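Local coordinates for SusD superfamily protein (Bacteroides vulgatus ATCC 8482, PDB 3JQ0) that probably binds glycans or other nutrients at the outer membrane, as a member of the SusD family of bacterial surface lipoproteins, at residues Pro36-Gly42 and Leu57-Ile62; Glu49-Met54 and Leu295-Gln299; His117-Ser121 and Tyr450-Leu454; Asn420-Lys424 and His461-Ser465. One frame throughout, in Å; residues are numbered along the deposited sequence. Where two conformers were deposited one is given.

Contact 1 and contact 3 are buried, whereas contact 2 and contact 4 are partly open to solvent, and the chemistry follows. In contact 3 two crossing helices meet through a stacked arginine and tyrosine and bonded side-chain ends; in contact 1 loops are held by an arginine-asparagine pair and a proline. The outer pairs, 49-54 with 295-299 and 420-424 with 461-465, have few direct bonds, supplemented by bridging water, and contact 2 relies largely on close packing. Contact 1 touches the other three: Leu298 of contact 2 packs on Pro36 and Pro58, Ile452 of contact 3 on Ala38, and Trp422 of contact 4 bonds to Asp39. Contacts 2 and 3 lie about 24 Å apart, centre to centre.

Contact 1 of 4, residues Pro36-Gly42 and Leu57-Ile62; sequences PRADIYG and LPFNTI
Asn60 OD1 is gripped by two nitrogens of one guanidinium: Arg37 NE reaches Asn60 OD1 at 2.8 Å and Arg37 NH2 reaches the same Asn60 OD1 at 3.0 Å. The oxygen lies in the guanidinium plane, taken side-on, while the amide is turned 51° from that plane and both donors are tilted somewhat from its carbonyl plane. A third bond fixes the other end of the amide, for Asn60 ND2 gives a nearly straight hydrogen bond of 2.9 Å to Arg37 O, in the carbonyl plane and on a lone pair. One asparagine thus reads both the side chain and the backbone of one arginine. The bend of Arg37 at chi3 (65°) turns its guanidinium across the amide; Ile62 CD1 rests over one face, off-centre. Elsewhere the guanidinium donates to the backbone oxygens of Arg470 and Leu472, so its position ties three parts of the chain together.

Beside this polar cluster the Pro58 ring wedges between the two ends of 36-42. Its CB lies 3.7 Å from Gly42 CA, and its CD faces the carbonyl of Pro36. Pro36 CB also packs on Leu57 CD1, 4.1 Å away. A water close to Ala38 O and to Pro58 O can link the two backbones. Asn60 N bonds to Leu57 O, closing a type I beta turn from Leu57 to Asn60, and it is this turn, presenting Pro58 and Asn60 to the preceding loop, that typifies the contact: a beta turn clamped by an asparagine-arginine pair beside the helical core of a SusD-family protein.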
loop_
_atom_site.group_PDB
_atom_site.type_symbol
_atom_site.label_atom_id
_atom_site.label_comp_id
_atom_site.label_asym_id
_atom_site.label_seq_id
_atom_site.Cartn_x
_atom_site.Cartn_y
_atom_site.Cartn_z
ATOM N N PRO A 36 -3.255 6.031 -6.094
ATOM C CA PRO A 36 -4.174 7.010 -6.680
ATOM C C PRO A 36 -4.196 7.191 -8.181
ATOM O O PRO A 36 -5.103 7.893 -8.650
ATOM C CB PRO A 36 -3.830 8.326 -5.966
ATOM C CG PRO A 36 -3.136 7.927 -4.729
ATOM C CD PRO A 36 -2.400 6.679 -5.082
ATOM N N ARG A 37 -3.270 6.602 -8.935
ATOM C CA ARG A 37 -3.421 6.621 -10.397
ATOM C C ARG A 37 -4.492 5.681 -10.944
ATOM O O ARG A 37 -4.798 5.746 -12.124
ATOM C CB ARG A 37 -2.065 6.354 -11.067
ATOM C CG ARG A 37 -1.064 7.463 -10.902
ATOM C CD ARG A 37 0.242 7.235 -11.622
ATOM N NE ARG A 37 -0.020 7.219 -13.054
ATOM C CZ ARG A 37 0.888 6.932 -13.980
ATOM N NH1 ARG A 37 2.132 6.677 -13.648
ATOM N NH2 ARG A 37 0.531 6.955 -15.266
ATOM N N ALA A 38 -5.061 4.816 -10.097
ATOM C CA ALA A 38 -6.102 3.880 -10.529
ATOM C C ALA A 38 -7.471 4.542 -10.403
ATOM O O ALA A 38 -7.599 5.724 -10.739
ATOM C CB ALA A 38 -5.942 2.530 -9.786
ATOM N N ASP A 39 -8.491 3.792 -9.975
ATOM C CA ASP A 39 -9.882 4.154 -10.194
ATOM C C ASP A 39 -10.638 4.553 -8.921
ATOM O O ASP A 39 -11.834 4.889 -8.990
ATOM C CB ASP A 39 -10.625 3.021 -10.916
ATOM C CG ASP A 39 -10.430 1.629 -10.328
ATOM O OD1 ASP A 39 -9.589 1.436 -9.407
ATOM O OD2 ASP A 39 -11.131 0.707 -10.840
ATOM N N ILE A 40 -9.987 4.617 -7.763
ATOM C CA ILE A 40 -10.690 4.928 -6.527
ATOM C C ILE A 40 -11.121 6.402 -6.429
ATOM O O ILE A 40 -12.202 6.700 -5.919
ATOM C CB ILE A 40 -9.858 4.495 -5.304
ATOM C CG1 ILE A 40 -9.732 2.974 -5.230
ATOM C CG2 ILE A 40 -10.429 5.093 -3.996
ATOM C CD1 ILE A 40 -8.611 2.488 -4.327
ATOM N N TYR A 41 -10.240 7.284 -6.880
ATOM C CA TYR A 41 -10.403 8.715 -6.715
ATOM C C TYR A 41 -10.761 9.386 -8.026
ATOM O O TYR A 41 -10.896 8.732 -9.046
ATOM C CB TYR A 41 -9.128 9.373 -6.114
ATOM C CG TYR A 41 -8.591 8.669 -4.905
ATOM C CD1 TYR A 41 -9.037 8.958 -3.635
ATOM C CD2 TYR A 41 -7.675 7.644 -5.041
ATOM C CE1 TYR A 41 -8.568 8.268 -2.539
ATOM C CE2 TYR A 41 -7.205 6.928 -3.965
ATOM C CZ TYR A 41 -7.674 7.238 -2.673
ATOM O OH TYR A 41 -7.225 6.574 -1.559
ATOM N N GLY A 42 -10.927 10.713 -7.996
ATOM C CA GLY A 42 -11.148 11.503 -9.196
ATOM C C GLY A 42 -12.314 12.457 -9.115
ATOM O O GLY A 42 -12.387 13.395 -9.916
ATOM N N LEU A 57 -3.134 12.665 -10.527
ATOM C CA LEU A 57 -2.989 11.218 -10.317
ATOM C C LEU A 57 -4.203 10.443 -10.855
ATOM O O LEU A 57 -4.041 9.681 -11.814
ATOM C CB LEU A 57 -2.599 10.882 -8.873
ATOM C CG LEU A 57 -1.322 11.516 -8.376
ATOM C CD1 LEU A 57 -0.996 11.049 -6.970
ATOM C CD2 LEU A 57 -0.155 11.376 -9.300
ATOM N N PRO A 58 -5.418 10.646 -10.322
ATOM C CA PRO A 58 -6.542 9.878 -10.904
ATOM C C PRO A 58 -6.796 10.206 -12.386
ATOM O O PRO A 58 -7.254 9.336 -13.125
ATOM C CB PRO A 58 -7.756 10.254 -10.030
ATOM C CG PRO A 58 -7.324 11.517 -9.347
ATOM C CD PRO A 58 -5.845 11.340 -9.108
ATOM N N PHE A 59 -6.518 11.422 -12.826
ATOM C CA PHE A 59 -6.720 11.775 -14.229
ATOM C C PHE A 59 -5.559 11.339 -15.114
ATOM O O PHE A 59 -5.632 11.444 -16.331
ATOM C CB PHE A 59 -6.988 13.282 -14.392
ATOM C CG PHE A 59 -8.370 13.671 -13.967
ATOM C CD1 PHE A 59 -8.783 13.873 -12.677
ATOM C CD2 PHE A 59 -9.365 13.759 -14.972
ATOM C CE1 PHE A 59 -10.122 14.202 -12.342
ATOM C CE2 PHE A 59 -10.691 14.077 -14.638
ATOM C CZ PHE A 59 -11.027 14.325 -13.306
ATOM N N ASN A 60 -4.480 10.861 -14.519
ATOM C CA ASN A 60 -3.318 10.434 -15.280
ATOM C C ASN A 60 -2.868 11.545 -16.245
ATOM O O ASN A 60 -2.642 11.327 -17.443
ATOM C CB ASN A 60 -3.512 9.084 -15.961
ATOM C CG ASN A 60 -3.441 7.980 -14.966
ATOM O OD1 ASN A 60 -2.335 7.576 -14.625
ATOM N ND2 ASN A 60 -4.580 7.519 -14.435
ATOM N N THR A 61 -2.746 12.741 -15.688
ATOM C CA THR A 61 -2.302 13.910 -16.419
ATOM C C THR A 61 -0.978 14.442 -15.895
ATOM O O THR A 61 -0.524 15.538 -16.248
ATOM C CB THR A 61 -3.366 15.008 -16.438
ATOM O OG1 THR A 61 -3.737 15.274 -15.083
ATOM C CG2 THR A 61 -4.572 14.624 -17.305
ATOM N N ILE A 62 -0.266 13.674 -15.086
ATOM C CA ILE A 62 1.141 13.970 -14.760
ATOM C C ILE A 62 1.940 14.025 -16.059
ATOM O O ILE A 62 1.644 13.294 -17.029
ATOM C CB ILE A 62 1.741 12.949 -13.753
ATOM C CG1 ILE A 62 1.677 11.509 -14.255
ATOM C CG2 ILE A 62 1.087 13.108 -12.363
ATOM C CD1 ILE A 62 2.331 10.497 -13.309
HETATM O O HOH W 1 -7.509 6.647 -13.348
#

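Contact 2 of 4, residues Glu49-Met54 and Leu295-Gln299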
loop_
_atom_site.group_PDB
_atom_site.type_symbol
_atom_site.label_atom_id
_atom_site.label_comp_id
_atom_site.label_asym_id
_atom_site.label_seq_id
_atom_site.Cartn_x
_atom_site.Cartn_y
_atom_site.Cartn_z
ATOM N N GLU A 49 -12.763 21.681 -1.271
ATOM C CA GLU A 49 -11.338 21.973 -1.376
ATOM C C GLU A 49 -10.867 21.962 -2.817
ATOM O O GLU A 49 -11.206 21.076 -3.581
ATOM C CB GLU A 49 -10.504 20.941 -0.626
ATOM C CG GLU A 49 -10.684 20.853 0.887
ATOM C CD GLU A 49 -11.726 19.895 1.366
ATOM O OE1 GLU A 49 -12.739 19.709 0.708
ATOM O OE2 GLU A 49 -11.467 19.326 2.466
ATOM N N ALA A 50 -9.949 22.868 -3.136
ATOM C CA ALA A 50 -9.142 22.750 -4.328
ATOM C C ALA A 50 -8.253 21.513 -4.163
ATOM O O ALA A 50 -7.653 21.311 -3.118
ATOM C CB ALA A 50 -8.296 24.006 -4.522
ATOM N N SER A 51 -8.103 20.701 -5.224
ATOM C CA SER A 51 -7.249 19.524 -5.156
ATOM C C SER A 51 -5.782 19.827 -5.413
ATOM O O SER A 51 -4.939 18.999 -5.089
ATOM C CB SER A 51 -7.768 18.410 -6.044
ATOM O OG SER A 51 -8.091 18.878 -7.349
ATOM N N GLN A 52 -5.459 21.023 -5.901
ATOM C CA GLN A 52 -4.095 21.516 -5.919
ATOM C C GLN A 52 -3.120 20.578 -6.572
ATOM O O GLN A 52 -2.020 20.360 -6.071
ATOM C CB GLN A 52 -3.634 21.915 -4.536
ATOM C CG GLN A 52 -4.503 22.987 -3.867
ATOM C CD GLN A 52 -4.336 24.354 -4.433
ATOM O OE1 GLN A 52 -3.921 24.519 -5.594
ATOM N NE2 GLN A 52 -4.682 25.376 -3.635
ATOM N N GLY A 53 -3.542 19.992 -7.694
ATOM C CA GLY A 53 -2.700 19.138 -8.515
ATOM C C GLY A 53 -2.796 17.679 -8.145
ATOM O O GLY A 53 -2.364 16.835 -8.916
HETATM N N MSE A 54 -3.399 17.333 -7.005
HETATM C CA MSE A 54 -3.549 15.898 -6.681
HETATM C C MSE A 54 -4.397 15.178 -7.747
HETATM O O MSE A 54 -4.210 13.964 -7.948
HETATM C CB MSE A 54 -4.155 15.711 -5.309
HETATM C CG MSE A 54 -3.338 16.237 -4.165
HETATM SE SE MSE A 54 -1.478 15.781 -4.111
HETATM C CE MSE A 54 -1.592 13.959 -4.084
ATOM N N LEU A 295 -7.826 18.011 5.678
ATOM C CA LEU A 295 -8.074 18.575 4.371
ATOM C C LEU A 295 -8.144 17.434 3.360
ATOM O O LEU A 295 -7.319 16.524 3.414
ATOM C CB LEU A 295 -6.944 19.537 4.039
ATOM C CG LEU A 295 -7.034 20.477 2.869
ATOM C CD1 LEU A 295 -7.929 21.630 3.218
ATOM C CD2 LEU A 295 -5.610 21.063 2.535
ATOM N N THR A 296 -9.135 17.463 2.464
ATOM C CA THR A 296 -9.284 16.447 1.445
ATOM C C THR A 296 -8.922 17.008 0.085
ATOM O O THR A 296 -9.595 17.934 -0.418
ATOM C CB THR A 296 -10.728 15.905 1.415
ATOM O OG1 THR A 296 -11.036 15.400 2.706
ATOM C CG2 THR A 296 -10.940 14.834 0.382
ATOM N N GLN A 297 -7.856 16.455 -0.511
ATOM C CA GLN A 297 -7.504 16.763 -1.908
ATOM C C GLN A 297 -7.613 15.588 -2.881
ATOM O O GLN A 297 -7.597 15.799 -4.077
ATOM C CB GLN A 297 -6.073 17.360 -1.973
ATOM C CG GLN A 297 -5.955 18.698 -1.297
ATOM C CD GLN A 297 -4.617 19.328 -1.424
ATOM O OE1 GLN A 297 -3.644 18.667 -1.813
ATOM N NE2 GLN A 297 -4.531 20.613 -1.057
ATOM N N LEU A 298 -7.781 14.364 -2.343
ATOM C CA LEU A 298 -8.054 13.160 -3.101
ATOM C C LEU A 298 -9.380 12.625 -2.582
ATOM O O LEU A 298 -9.490 12.359 -1.378
ATOM C CB LEU A 298 -6.953 12.106 -2.910
ATOM C CG LEU A 298 -5.667 12.263 -3.731
ATOM C CD1 LEU A 298 -4.609 11.278 -3.234
ATOM C CD2 LEU A 298 -5.960 12.112 -5.257
ATOM N N GLN A 299 -10.389 12.545 -3.452
ATOM C CA GLN A 299 -11.762 12.204 -3.074
ATOM C C GLN A 299 -12.161 10.888 -3.704
ATOM O O GLN A 299 -12.267 10.774 -4.937
ATOM C CB GLN A 299 -12.670 13.341 -3.557
ATOM C CG GLN A 299 -14.150 13.058 -3.388
ATOM C CD GLN A 299 -14.583 12.893 -1.964
ATOM O OE1 GLN A 299 -14.463 13.849 -1.170
ATOM N NE2 GLN A 299 -15.128 11.728 -1.619
HETATM O O HOH W 2 -6.913 22.460 -0.764
HETATM O O HOH W 3 -1.497 19.394 -3.352
#
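Gln297 packs tightly against Ser51 and Met54: Ser51 CB lies 3.3 Å from Gln297 O, and CG of Met54, a selenomethionine, 3.4 Å from Gln297 OE1. Met54 also crosses Leu298 at about a right angle, with Met54 CB 4.0 Å from Leu298 CD2; Leu298 continues inward onto Phe31 of helix 27-34. Farther along, Thr296 N donates a nearly straight hydrogen bond of 3.0 Å to Glu49 OE2, approaching from above the carboxylate plane. The first torsion of Glu49 (chi1 -64°) sets its CG 3.7 Å from Leu295 CD1, the two side chains sliding past each other in opposite directions, and the bend at chi2 (91°) brings OE2 round to the threonine.

The looser side belongs to Ala50 and Gln52, both exposed residues. There two waters tie the buried amide of Gln297 to the loop: one accepts from Gln297 NE2 and donates to Ala50 O, the other donates both to Gln297 OE1, at 2.7 Å, and to Gln52 O. Met54 N bonds to Ser51 O, so the loop reverses in a type I' beta turn, with Gln52 and Gly53 at its corners, folded around an extended glutamine.

Contact 3 of 4, residues His117-Ser121 and Tyr450-Leu454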
loop_
_atom_site.group_PDB
_atom_site.type_symbol
_atom_site.label_atom_id
_atom_site.label_comp_id
_atom_site.label_asym_id
_atom_site.label_seq_id
_atom_site.Cartn_x
_atom_site.Cartn_y
_atom_site.Cartn_z
ATOM N N HIS A 117 10.056 -0.296 -5.876
ATOM C CA HIS A 117 9.223 0.885 -6.146
ATOM C C HIS A 117 9.740 1.645 -7.352
ATOM O O HIS A 117 8.995 2.085 -8.222
ATOM C CB HIS A 117 9.156 1.811 -4.947
ATOM C CG HIS A 117 8.186 1.401 -3.890
ATOM N ND1 HIS A 117 6.824 1.421 -4.049
ATOM C CD2 HIS A 117 8.422 1.051 -2.600
ATOM C CE1 HIS A 117 6.264 1.050 -2.916
ATOM N NE2 HIS A 117 7.209 0.801 -2.018
ATOM N N LEU A 118 11.058 1.849 -7.402
ATOM C CA LEU A 118 11.657 2.596 -8.528
ATOM C C LEU A 118 11.422 1.903 -9.873
ATOM O O LEU A 118 11.074 2.539 -10.852
ATOM C CB LEU A 118 13.171 2.841 -8.299
ATOM C CG LEU A 118 13.548 3.765 -7.125
ATOM C CD1 LEU A 118 15.060 3.782 -6.915
ATOM C CD2 LEU A 118 13.033 5.167 -7.408
ATOM N N LEU A 119 11.603 0.576 -9.899
ATOM C CA LEU A 119 11.399 -0.193 -11.145
ATOM C C LEU A 119 9.968 -0.034 -11.663
ATOM O O LEU A 119 9.749 0.238 -12.824
ATOM C CB LEU A 119 11.648 -1.668 -10.868
ATOM C CG LEU A 119 11.372 -2.583 -12.042
ATOM C CD1 LEU A 119 12.337 -2.377 -13.208
ATOM C CD2 LEU A 119 11.353 -4.036 -11.590
ATOM N N ARG A 120 8.985 -0.213 -10.773
ATOM C CA ARG A 120 7.586 -0.179 -11.171
ATOM C C ARG A 120 7.113 1.216 -11.544
ATOM O O ARG A 120 6.162 1.379 -12.293
ATOM C CB ARG A 120 6.709 -0.786 -10.073
ATOM C CG ARG A 120 6.937 -2.281 -9.853
ATOM C CD ARG A 120 6.039 -2.814 -8.760
ATOM N NE ARG A 120 6.499 -2.350 -7.457
ATOM C CZ ARG A 120 5.844 -2.592 -6.331
ATOM N NH1 ARG A 120 4.702 -3.249 -6.354
ATOM N NH2 ARG A 120 6.317 -2.119 -5.185
ATOM N N SER A 121 7.788 2.219 -10.993
ATOM C CA SER A 121 7.346 3.616 -11.126
ATOM C C SER A 121 8.099 4.372 -12.217
ATOM O O SER A 121 7.491 5.026 -13.043
ATOM C CB SER A 121 7.423 4.323 -9.771
ATOM O OG SER A 121 6.534 3.680 -8.861
ATOM N N TYR A 450 -0.566 -0.670 -8.403
ATOM C CA TYR A 450 0.419 -1.719 -8.607
ATOM C C TYR A 450 -0.266 -3.031 -8.996
ATOM O O TYR A 450 0.299 -3.790 -9.788
ATOM C CB TYR A 450 1.290 -1.867 -7.371
ATOM C CG TYR A 450 2.341 -0.814 -7.154
ATOM C CD1 TYR A 450 3.014 -0.219 -8.198
ATOM C CD2 TYR A 450 2.782 -0.492 -5.876
ATOM C CE1 TYR A 450 4.077 0.638 -7.997
ATOM C CE2 TYR A 450 3.817 0.375 -5.675
ATOM C CZ TYR A 450 4.524 0.901 -6.720
ATOM O OH TYR A 450 5.627 1.711 -6.549
ATOM N N ASP A 451 -1.453 -3.326 -8.458
ATOM C CA ASP A 451 -2.176 -4.559 -8.832
ATOM C C ASP A 451 -2.470 -4.592 -10.315
ATOM O O ASP A 451 -2.252 -5.595 -11.006
ATOM C CB ASP A 451 -3.526 -4.632 -8.085
ATOM C CG ASP A 451 -3.468 -4.860 -6.591
ATOM O OD1 ASP A 451 -2.423 -5.281 -6.078
ATOM O OD2 ASP A 451 -4.556 -4.650 -5.959
ATOM N N ILE A 452 -3.054 -3.520 -10.844
ATOM C CA ILE A 452 -3.450 -3.499 -12.236
ATOM C C ILE A 452 -2.239 -3.432 -13.147
ATOM O O ILE A 452 -2.191 -4.052 -14.208
ATOM C CB ILE A 452 -4.563 -2.461 -12.516
ATOM C CG1 ILE A 452 -4.088 -1.018 -12.360
ATOM C CG2 ILE A 452 -5.784 -2.780 -11.653
ATOM C CD1 ILE A 452 -5.183 0.027 -12.575
ATOM N N ARG A 453 -1.212 -2.679 -12.737
ATOM C CA ARG A 453 0.037 -2.632 -13.479
ATOM C C ARG A 453 0.677 -4.017 -13.594
ATOM O O ARG A 453 1.163 -4.391 -14.677
ATOM C CB ARG A 453 1.020 -1.688 -12.799
ATOM C CG ARG A 453 0.751 -0.214 -13.109
ATOM C CD ARG A 453 1.403 0.212 -14.408
ATOM N NE ARG A 453 2.863 0.353 -14.236
ATOM C CZ ARG A 453 3.808 -0.239 -14.940
ATOM N NH1 ARG A 453 3.512 -1.115 -15.899
ATOM N NH2 ARG A 453 5.071 0.035 -14.661
ATOM N N LEU A 454 0.674 -4.788 -12.513
ATOM C CA LEU A 454 1.236 -6.156 -12.557
ATOM C C LEU A 454 0.575 -6.975 -13.650
ATOM O O LEU A 454 1.260 -7.617 -14.459
ATOM C CB LEU A 454 1.067 -6.829 -11.231
ATOM C CG LEU A 454 1.373 -8.320 -11.212
ATOM C CD1 LEU A 454 2.868 -8.651 -11.536
ATOM C CD2 LEU A 454 1.005 -8.883 -9.851
HETATM O O HOH W 4 3.690 2.737 -12.797
HETATM O O HOH W 5 3.258 -4.750 -8.479
#
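Tyr450 lays its ring flat under the guanidinium of Arg120, the planes only 12° apart and Arg120 CZ 3.6 Å from the ring centroid, almost on the ring normal: a stacked cation-pi pair. Arg120 crosses the tyrosine at about a right angle, and its bend at chi3 (-73°) swings the guanidinium over the ring, with CD also above that face as a CH-pi contact. At the far end Tyr450 OH hydrogen-bonds His117 ND1 at 2.8 Å, lying in the plane of the imidazole, and Ser121 OG stands 3.2 Å from the same Tyr450 OH. The histidine's other nitrogen, NE2, is bonded to Tyr113 OH, so the imidazole is held at both nitrogens.

These groups fill the space between helix 97-122 and helix 448-455, whose short segments cross at 64° with axes 11.9 Å apart. Long side chains span that separation in the helix-rich SusD fold, joining an early helix to a late one.

One turn on, Arg453 folds at chi2 and chi3 and gives NH2 to Arg120 O, 2.9 Å away, the oxygen lying close to the guanidinium plane. Water joins Arg453 NE to the same carbonyl, leaving Arg120 O gripped both directly and through solvent.

Contact 4 of 4, residues Asn420-Lys424 and His461-Ser465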
loop_
_atom_site.group_PDB
_atom_site.type_symbol
_atom_site.label_atom_id
_atom_site.label_comp_id
_atom_site.label_asym_id
_atom_site.label_seq_id
_atom_site.Cartn_x
_atom_site.Cartn_y
_atom_site.Cartn_z
ATOM N N ASN A 420 -20.988 -1.272 -12.839
ATOM C CA ASN A 420 -19.969 -1.296 -11.807
ATOM C C ASN A 420 -18.622 -1.311 -12.479
ATOM O O ASN A 420 -18.127 -2.364 -12.879
ATOM C CB ASN A 420 -20.135 -2.477 -10.892
ATOM C CG ASN A 420 -19.248 -2.423 -9.695
ATOM O OD1 ASN A 420 -18.175 -1.811 -9.738
ATOM N ND2 ASN A 420 -19.701 -3.005 -8.570
ATOM N N LYS A 421 -18.037 -0.126 -12.663
ATOM C CA LYS A 421 -16.802 -0.044 -13.444
ATOM C C LYS A 421 -15.577 -0.501 -12.668
ATOM O O LYS A 421 -14.502 -0.602 -13.263
ATOM C CB LYS A 421 -16.553 1.353 -14.008
ATOM C CG LYS A 421 -16.106 2.359 -12.953
ATOM C CD LYS A 421 -15.471 3.605 -13.582
ATOM C CE LYS A 421 -14.694 4.459 -12.568
ATOM N NZ LYS A 421 -14.091 5.649 -13.265
ATOM N N TRP A 422 -15.710 -0.744 -11.372
ATOM C CA TRP A 422 -14.587 -1.081 -10.520
ATOM C C TRP A 422 -14.234 -2.571 -10.415
ATOM O O TRP A 422 -13.170 -2.907 -9.942
ATOM C CB TRP A 422 -14.805 -0.505 -9.100
ATOM C CG TRP A 422 -14.836 0.982 -9.096
ATOM C CD1 TRP A 422 -13.776 1.822 -9.006
ATOM C CD2 TRP A 422 -15.979 1.823 -9.215
ATOM N NE1 TRP A 422 -14.183 3.131 -9.061
ATOM C CE2 TRP A 422 -15.547 3.165 -9.180
ATOM C CE3 TRP A 422 -17.357 1.572 -9.292
ATOM C CZ2 TRP A 422 -16.420 4.230 -9.299
ATOM C CZ3 TRP A 422 -18.209 2.608 -9.385
ATOM C CH2 TRP A 422 -17.745 3.935 -9.383
HETATM N N MSE A 423 -15.166 -3.452 -10.759
HETATM C CA MSE A 423 -15.000 -4.869 -10.457
HETATM C C MSE A 423 -16.038 -5.677 -11.189
HETATM O O MSE A 423 -17.047 -5.160 -11.686
HETATM C CB MSE A 423 -15.128 -5.088 -8.942
HETATM C CG MSE A 423 -16.486 -4.703 -8.395
HETATM SE SE MSE A 423 -16.545 -4.668 -6.463
HETATM C CE MSE A 423 -15.670 -2.963 -6.337
ATOM N N LYS A 424 -15.765 -6.969 -11.244
ATOM C CA LYS A 424 -16.550 -7.955 -12.002
ATOM C C LYS A 424 -17.132 -9.000 -11.047
ATOM O O LYS A 424 -16.549 -9.252 -9.970
ATOM C CB LYS A 424 -15.633 -8.701 -13.010
ATOM C CG LYS A 424 -14.829 -7.816 -13.977
ATOM C CD LYS A 424 -15.712 -7.097 -15.020
ATOM C CE LYS A 424 -14.950 -6.129 -15.993
ATOM N NZ LYS A 424 -14.439 -4.869 -15.271
ATOM N N HIS A 461 -6.107 -0.458 -18.357
ATOM C CA HIS A 461 -7.044 0.291 -19.162
ATOM C C HIS A 461 -8.473 0.163 -18.645
ATOM O O HIS A 461 -9.249 1.092 -18.757
ATOM C CB HIS A 461 -6.861 -0.131 -20.606
ATOM C CG HIS A 461 -7.652 0.669 -21.591
ATOM N ND1 HIS A 461 -7.709 2.044 -21.572
ATOM C CD2 HIS A 461 -8.372 0.277 -22.662
ATOM C CE1 HIS A 461 -8.435 2.464 -22.583
ATOM N NE2 HIS A 461 -8.880 1.412 -23.243
ATOM N N GLN A 462 -8.828 -0.991 -18.111
ATOM C CA GLN A 462 -10.139 -1.151 -17.497
ATOM C C GLN A 462 -10.315 -0.267 -16.284
ATOM O O GLN A 462 -11.419 0.249 -16.018
ATOM C CB GLN A 462 -10.352 -2.622 -17.012
ATOM C CG GLN A 462 -10.581 -3.625 -18.078
ATOM C CD GLN A 462 -10.841 -5.031 -17.605
ATOM O OE1 GLN A 462 -11.153 -5.861 -18.457
ATOM N NE2 GLN A 462 -10.699 -5.346 -16.323
ATOM N N TYR A 463 -9.241 -0.142 -15.482
ATOM C CA TYR A 463 -9.341 0.359 -14.118
ATOM C C TYR A 463 -8.528 1.641 -13.880
ATOM O O TYR A 463 -8.236 1.981 -12.750
ATOM C CB TYR A 463 -8.974 -0.746 -13.157
ATOM C CG TYR A 463 -9.900 -1.981 -13.234
ATOM C CD1 TYR A 463 -11.283 -1.826 -13.204
ATOM C CD2 TYR A 463 -9.355 -3.259 -13.260
ATOM C CE1 TYR A 463 -12.119 -2.929 -13.237
ATOM C CE2 TYR A 463 -10.172 -4.348 -13.300
ATOM C CZ TYR A 463 -11.554 -4.195 -13.267
ATOM O OH TYR A 463 -12.398 -5.308 -13.289
ATOM N N SER A 464 -8.255 2.374 -14.939
ATOM C CA SER A 464 -7.632 3.670 -14.843
ATOM C C SER A 464 -7.788 4.418 -16.136
ATOM O O SER A 464 -8.088 3.827 -17.173
ATOM C CB SER A 464 -6.123 3.566 -14.540
ATOM O OG SER A 464 -5.344 3.334 -15.707
ATOM N N SER A 465 -7.433 5.699 -16.096
ATOM C CA SER A 465 -7.363 6.570 -17.280
ATOM C C SER A 465 -5.940 6.702 -17.832
ATOM O O SER A 465 -5.705 7.553 -18.680
ATOM C CB SER A 465 -7.909 7.923 -16.944
ATOM O OG SER A 465 -7.167 8.479 -15.865
HETATM O O HOH W 6 -13.987 -0.763 -15.966
#
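Two consecutive backbone carbonyls converge on one ring carbon of Tyr463. Lys421 O lies at the ring edge, in its plane, 3.3 Å from Tyr463 CE1, and Trp422 O comes obliquely, from one side of that plane, to the same Tyr463 CE1 at 3.5 Å. The edge hydrogens that Lys421 O faces carry slight positive character, which probably suits its approach.

On the opposite side of the ring plane from Trp422 O, Lys424 NZ donates to Tyr463 OH at 2.9 Å in one of the two conformers of the lysine, so the bond is tentative. In that conformer, bends at chi2 (-69°) and chi4 (-70°) curl the chain around the hydroxyl, bringing CG within 3.6 Å of Tyr463 OH, while the two side chains cross at a slant. The hydroxyl has a second partner in Glu432, which also bonds Gln462 NE2; that carboxylate would probably favour a charged lysine placed there.

The backbones themselves are joined by water, which donates to Lys421 O and to Gln462 O, each at 2.8 Å. Within the loop, Trp422 N bonds to Asn420 OD1 in an Asx turn, and Trp422 NE1 donates to Asp39 O.

Tyr463 belongs to the region of helix 457-463, whereas 420-424 runs between helix 414-417 and helix 430-441. Glu432 on the latter helix meets both sides, and Ile452 of helix 448-455 packs against the tyrosine, so the contact bridges the loop to the late helices of the SusD-family region.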